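433aa long hypothetical phosphoribosylglycinamide formyl transferase (PDB 2DWC) is a hypothetical protein of the ATP-grasp superfamily, related to PurT, and is modelled here with bound adenosine-5'-diphosphate. Local coordinates at residues Ala343-Pro357 / Pro379-Trp393. Residues are numbered along the deposited sequence; the frame is centred on the assembly and turned at random.
Sequences AATHVIKAKVSGYSP and PEAYVGRRLGIALAW. With SO4 (sulfate ion), chain F.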
loop_
_atom_site.group_PDB
_atom_site.type_symbol
_atom_site.label_atom_id
_atom_site.label_comp_id
_atom_site.label_asym_id
_atom_site.label_seq_id
_atom_site.Cartn_x
_atom_site.Cartn_y
_atom_site.Cartn_z
ATOM N N ALA B 343 -12.938 10.640 -1.873
ATOM C CA ALA B 343 -13.059 9.390 -1.095
ATOM C C ALA B 343 -13.460 9.689 0.321
ATOM O O ALA B 343 -13.543 10.840 0.730
ATOM C CB ALA B 343 -11.697 8.588 -1.133
ATOM N N ALA B 344 -13.741 8.646 1.079
ATOM C CA ALA B 344 -14.152 8.820 2.460
ATOM C C ALA B 344 -13.790 7.590 3.253
ATOM O O ALA B 344 -13.553 6.519 2.681
ATOM C CB ALA B 344 -15.695 8.991 2.522
ATOM N N THR B 345 -13.791 7.741 4.572
ATOM C CA THR B 345 -13.534 6.624 5.485
ATOM C C THR B 345 -14.612 6.609 6.552
ATOM O O THR B 345 -15.299 7.610 6.777
ATOM C CB THR B 345 -12.204 6.757 6.259
ATOM O OG1 THR B 345 -12.320 7.828 7.216
ATOM C CG2 THR B 345 -11.041 7.005 5.323
ATOM N N HIS B 346 -14.803 5.453 7.177
ATOM C CA HIS B 346 -15.674 5.351 8.327
ATOM C C HIS B 346 -14.978 4.339 9.253
ATOM O O HIS B 346 -14.528 3.277 8.800
ATOM C CB HIS B 346 -17.077 4.869 7.953
ATOM C CG HIS B 346 -18.062 5.057 9.065
ATOM N ND1 HIS B 346 -18.041 4.289 10.215
ATOM C CD2 HIS B 346 -19.028 5.995 9.254
ATOM C CE1 HIS B 346 -18.946 4.748 11.065
ATOM N NE2 HIS B 346 -19.554 5.783 10.509
ATOM N N VAL B 347 -14.843 4.686 10.527
ATOM C CA VAL B 347 -14.176 3.778 11.461
ATOM C C VAL B 347 -14.943 2.503 11.745
ATOM O O VAL B 347 -16.159 2.421 11.535
ATOM C CB VAL B 347 -13.896 4.499 12.821
ATOM C CG1 VAL B 347 -13.106 5.781 12.553
ATOM C CG2 VAL B 347 -15.223 4.821 13.545
ATOM N N ILE B 348 -14.188 1.485 12.173
ATOM C CA ILE B 348 -14.738 0.193 12.591
ATOM C C ILE B 348 -14.227 0.129 14.027
ATOM O O ILE B 348 -13.022 -0.065 14.276
ATOM C CB ILE B 348 -14.174 -0.965 11.749
ATOM C CG1 ILE B 348 -14.642 -0.805 10.272
ATOM C CG2 ILE B 348 -14.682 -2.279 12.307
ATOM C CD1 ILE B 348 -13.937 -1.779 9.307
ATOM N N LYS B 349 -15.137 0.348 14.980
ATOM C CA LYS B 349 -14.743 0.397 16.396
ATOM C C LYS B 349 -15.298 -0.745 17.205
ATOM O O LYS B 349 -16.406 -1.200 16.951
ATOM C CB LYS B 349 -15.207 1.705 17.048
ATOM C CG LYS B 349 -14.806 2.962 16.312
ATOM C CD LYS B 349 -14.753 4.158 17.259
ATOM C CE LYS B 349 -15.977 4.199 18.173
ATOM N NZ LYS B 349 -15.760 5.167 19.291
ATOM N N ALA B 350 -14.530 -1.193 18.200
ATOM C CA ALA B 350 -14.983 -2.313 19.016
ATOM C C ALA B 350 -16.002 -1.832 20.026
ATOM O O ALA B 350 -15.842 -0.753 20.605
ATOM C CB ALA B 350 -13.789 -2.956 19.763
ATOM N N LYS B 351 -17.015 -2.660 20.238
ATOM C CA LYS B 351 -18.069 -2.372 21.205
ATOM C C LYS B 351 -17.870 -3.322 22.384
ATOM O O LYS B 351 -18.641 -3.310 23.341
ATOM C CB LYS B 351 -19.439 -2.601 20.583
ATOM C CG LYS B 351 -19.885 -1.510 19.649
ATOM C CD LYS B 351 -20.031 -0.198 20.402
ATOM C CE LYS B 351 -20.924 0.777 19.628
ATOM N NZ LYS B 351 -21.213 2.036 20.388
ATOM N N VAL B 352 -16.836 -4.155 22.295
ATOM C CA VAL B 352 -16.516 -5.087 23.358
ATOM C C VAL B 352 -15.010 -5.173 23.544
ATOM O O VAL B 352 -14.251 -4.606 22.770
ATOM C CB VAL B 352 -17.082 -6.487 23.070
ATOM C CG1 VAL B 352 -18.590 -6.400 22.901
ATOM C CG2 VAL B 352 -16.425 -7.072 21.835
ATOM N N SER B 353 -14.575 -5.843 24.594
ATOM C CA SER B 353 -13.151 -5.967 24.841
ATOM C C SER B 353 -12.771 -7.443 24.730
ATOM O O SER B 353 -13.653 -8.329 24.638
ATOM C CB SER B 353 -12.819 -5.451 26.243
ATOM O OG SER B 353 -13.316 -6.353 27.221
ATOM N N GLY B 354 -11.459 -7.698 24.721
ATOM C CA GLY B 354 -10.975 -9.053 24.672
ATOM C C GLY B 354 -9.879 -9.292 23.656
ATOM O O GLY B 354 -9.612 -8.466 22.785
ATOM N N TYR B 355 -9.253 -10.450 23.775
ATOM C CA TYR B 355 -8.170 -10.824 22.876
ATOM C C TYR B 355 -8.653 -11.495 21.608
ATOM O O TYR B 355 -9.793 -11.985 21.544
ATOM C CB TYR B 355 -7.242 -11.778 23.622
ATOM C CG TYR B 355 -5.799 -11.468 23.445
ATOM C CD1 TYR B 355 -5.040 -12.129 22.472
ATOM C CD2 TYR B 355 -5.187 -10.490 24.218
ATOM C CE1 TYR B 355 -3.701 -11.815 22.289
ATOM C CE2 TYR B 355 -3.837 -10.152 24.031
ATOM C CZ TYR B 355 -3.105 -10.816 23.075
ATOM O OH TYR B 355 -1.779 -10.545 22.887
ATOM N N SER B 356 -7.786 -11.494 20.588
ATOM C CA SER B 356 -8.047 -12.186 19.303
ATOM C C SER B 356 -9.329 -11.728 18.602
ATOM O O SER B 356 -10.234 -12.535 18.354
ATOM C CB SER B 356 -8.125 -13.722 19.535
ATOM O OG SER B 356 -6.991 -14.166 20.322
ATOM N N PRO B 357 -9.401 -10.445 18.231
ATOM C CA PRO B 357 -10.632 -9.975 17.562
ATOM C C PRO B 357 -10.919 -10.690 16.256
ATOM O O PRO B 357 -9.982 -11.210 15.575
ATOM C CB PRO B 357 -10.357 -8.474 17.323
ATOM C CG PRO B 357 -9.311 -8.121 18.435
ATOM C CD PRO B 357 -8.414 -9.356 18.414
ATOM N N PRO B 379 -4.008 -6.897 18.478
ATOM C CA PRO B 379 -4.275 -8.188 19.123
ATOM C C PRO B 379 -5.332 -8.237 20.180
ATOM O O PRO B 379 -5.811 -9.326 20.520
ATOM C CB PRO B 379 -2.899 -8.644 19.671
ATOM C CG PRO B 379 -2.035 -7.431 19.640
ATOM C CD PRO B 379 -2.682 -6.352 18.790
ATOM N N GLU B 380 -5.700 -7.084 20.687
ATOM C CA GLU B 380 -6.724 -7.057 21.731
ATOM C C GLU B 380 -7.642 -5.870 21.507
ATOM O O GLU B 380 -7.217 -4.819 21.029
ATOM C CB GLU B 380 -6.043 -6.921 23.106
ATOM C CG GLU B 380 -7.048 -6.586 24.203
ATOM C CD GLU B 380 -6.519 -6.782 25.617
ATOM O OE1 GLU B 380 -7.307 -6.607 26.568
ATOM O OE2 GLU B 380 -5.337 -7.109 25.778
ATOM N N ALA B 381 -8.900 -6.029 21.881
ATOM C CA ALA B 381 -9.846 -4.934 21.742
ATOM C C ALA B 381 -10.257 -4.402 23.101
ATOM O O ALA B 381 -10.240 -5.114 24.110
ATOM C CB ALA B 381 -11.089 -5.420 21.030
ATOM N N TYR B 382 -10.571 -3.125 23.138
ATOM C CA TYR B 382 -11.148 -2.574 24.374
ATOM C C TYR B 382 -12.345 -1.755 23.860
ATOM O O TYR B 382 -12.386 -1.371 22.671
ATOM C CB TYR B 382 -10.132 -1.762 25.187
ATOM C CG TYR B 382 -9.582 -0.535 24.517
ATOM C CD1 TYR B 382 -10.410 0.550 24.224
ATOM C CD2 TYR B 382 -8.231 -0.446 24.179
ATOM C CE1 TYR B 382 -9.910 1.695 23.604
ATOM C CE2 TYR B 382 -7.719 0.703 23.562
ATOM C CZ TYR B 382 -8.569 1.768 23.275
ATOM O OH TYR B 382 -8.105 2.904 22.635
ATOM N N VAL B 383 -13.337 -1.502 24.712
ATOM C CA VAL B 383 -14.510 -0.764 24.246
ATOM C C VAL B 383 -14.091 0.598 23.723
ATOM O O VAL B 383 -13.418 1.366 24.409
ATOM C CB VAL B 383 -15.564 -0.593 25.371
ATOM C CG1 VAL B 383 -16.712 0.318 24.873
ATOM C CG2 VAL B 383 -16.117 -1.970 25.748
ATOM N N GLY B 384 -14.485 0.879 22.481
ATOM C CA GLY B 384 -14.116 2.133 21.862
ATOM C C GLY B 384 -12.820 2.059 21.055
ATOM O O GLY B 384 -12.467 3.022 20.392
ATOM N N ARG B 385 -12.092 0.945 21.107
ATOM C CA ARG B 385 -10.827 0.893 20.344
ATOM C C ARG B 385 -11.097 0.830 18.836
ATOM O O ARG B 385 -11.953 0.080 18.398
ATOM C CB ARG B 385 -9.993 -0.335 20.748
ATOM C CG ARG B 385 -8.529 -0.305 20.236
ATOM C CD ARG B 385 -7.685 -1.499 20.714
ATOM N NE ARG B 385 -6.307 -1.003 20.878
ATOM C CZ ARG B 385 -5.296 -1.717 21.353
ATOM N NH1 ARG B 385 -5.482 -2.984 21.715
ATOM N NH2 ARG B 385 -4.099 -1.148 21.487
ATOM N N ARG B 386 -10.357 1.603 18.040
ATOM C CA ARG B 386 -10.555 1.549 16.596
ATOM C C ARG B 386 -9.772 0.339 16.087
ATOM O O ARG B 386 -8.541 0.283 16.253
ATOM C CB ARG B 386 -9.970 2.788 15.941
ATOM C CG ARG B 386 -10.419 2.952 14.526
ATOM C CD ARG B 386 -9.828 4.266 13.992
ATOM N NE ARG B 386 -10.408 5.411 14.695
ATOM C CZ ARG B 386 -9.736 6.511 15.030
ATOM N NH1 ARG B 386 -8.448 6.629 14.737
ATOM N NH2 ARG B 386 -10.361 7.504 15.653
ATOM N N LEU B 387 -10.477 -0.600 15.464
ATOM C CA LEU B 387 -9.857 -1.829 14.952
ATOM C C LEU B 387 -9.649 -1.830 13.452
ATOM O O LEU B 387 -8.920 -2.696 12.916
ATOM C CB LEU B 387 -10.708 -3.046 15.353
ATOM C CG LEU B 387 -10.811 -3.227 16.869
ATOM C CD1 LEU B 387 -11.507 -4.595 17.149
ATOM C CD2 LEU B 387 -9.392 -3.182 17.501
ATOM N N GLY B 388 -10.273 -0.879 12.744
ATOM C CA GLY B 388 -10.068 -0.845 11.297
ATOM C C GLY B 388 -10.829 0.306 10.683
ATOM O O GLY B 388 -11.366 1.145 11.419
ATOM N N ILE B 389 -10.856 0.374 9.357
ATOM C CA ILE B 389 -11.638 1.418 8.683
ATOM C C ILE B 389 -12.216 0.880 7.385
ATOM O O ILE B 389 -11.649 -0.018 6.764
ATOM C CB ILE B 389 -10.811 2.675 8.229
ATOM C CG1 ILE B 389 -9.539 2.226 7.469
ATOM C CG2 ILE B 389 -10.549 3.596 9.406
ATOM C CD1 ILE B 389 -8.935 3.348 6.633
ATOM N N ALA B 390 -13.361 1.430 6.987
ATOM C CA ALA B 390 -13.892 1.141 5.668
ATOM C C ALA B 390 -13.428 2.360 4.829
ATOM O O ALA B 390 -13.425 3.499 5.324
ATOM C CB ALA B 390 -15.458 1.093 5.697
ATOM N N LEU B 391 -13.021 2.114 3.579
ATOM C CA LEU B 391 -12.561 3.177 2.654
ATOM C C LEU B 391 -13.455 3.067 1.423
ATOM O O LEU B 391 -13.721 1.964 0.972
ATOM C CB LEU B 391 -11.149 2.885 2.153
ATOM C CG LEU B 391 -9.909 3.422 2.846
ATOM C CD1 LEU B 391 -8.667 2.829 2.156
ATOM C CD2 LEU B 391 -9.892 4.942 2.735
ATOM N N ALA B 392 -13.887 4.186 0.859
ATOM C CA ALA B 392 -14.714 4.113 -0.333
ATOM C C ALA B 392 -14.388 5.326 -1.202
ATOM O O ALA B 392 -14.066 6.393 -0.673
ATOM C CB ALA B 392 -16.206 4.132 0.040
ATOM N N TRP B 393 -14.488 5.180 -2.519
ATOM C CA TRP B 393 -14.205 6.332 -3.401
ATOM C C TRP B 393 -15.311 6.474 -4.452
ATOM O O TRP B 393 -15.985 5.500 -4.801
ATOM C CB TRP B 393 -12.870 6.136 -4.113
ATOM C CG TRP B 393 -12.616 4.679 -4.596
ATOM C CD1 TRP B 393 -12.843 4.183 -5.857
ATOM C CD2 TRP B 393 -12.195 3.548 -3.798
ATOM N NE1 TRP B 393 -12.604 2.821 -5.891
ATOM C CE2 TRP B 393 -12.203 2.412 -4.643
ATOM C CE3 TRP B 393 -11.822 3.386 -2.452
ATOM C CZ2 TRP B 393 -11.843 1.124 -4.189
ATOM C CZ3 TRP B 393 -11.467 2.098 -1.993
ATOM C CH2 TRP B 393 -11.476 0.988 -2.865
HETATM S S SO4 F . -4.842 2.360 20.741
HETATM O O1 SO4 F . -5.739 2.481 21.937
HETATM O O2 SO4 F . -4.536 3.738 20.232
HETATM O O3 SO4 F . -3.574 1.665 21.143
HETATM O O4 SO4 F . -5.539 1.555 19.686
#
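Strands 343-349 and 386-393 run antiparallel, from Ala343 beside Trp393 to Lys349 beside Arg386, as neighbours in the mixed sheet that joins the ATP-grasp and PurT C-terminal regions. A classic beta bulge interrupts them: Ile348 O takes Leu387 N at 2.9 Å and also Gly388 N, the latter at 3.3 Å. Further on, the backbone of Ala350 takes Gly384 N on its O and gives its N-H to Arg385 O, and the short strands 354-355 and 380-381 pair again.

On one face of the sheet, Thr345 and Leu391 lie side by side, Thr345 CG2 3.5 Å from Leu391 CD2. Next along, Val347 CG1 covers Arg386 NE at 3.5 Å, a buried nitrogen with no polar partner in the model. An extended start (chi1 -166°) lays the Arg386 chain across Val347, and the bend at chi3 turns NH2 and NH1 to salt bridges with Asp241 and Asp298. Past the bulge, Leu387 CD1 fits between Ala350 CB, at 3.8 Å, and Pro357 CB.

The type II turn Tyr382-Arg385 holds a sulfate, probably from the crystallisation liquor: Arg385 NE bonds O4 at 2.9 Å, NH2 bonds O3 and Tyr382 OH bonds O1, with Lys378 joining them. At the far end Glu380 OE2 sits at the edge of the Tyr355 ring. Pro379 O, which accepts Ser356 N, lies over the centre of that ring, 3.5 Å from Tyr355 CD1.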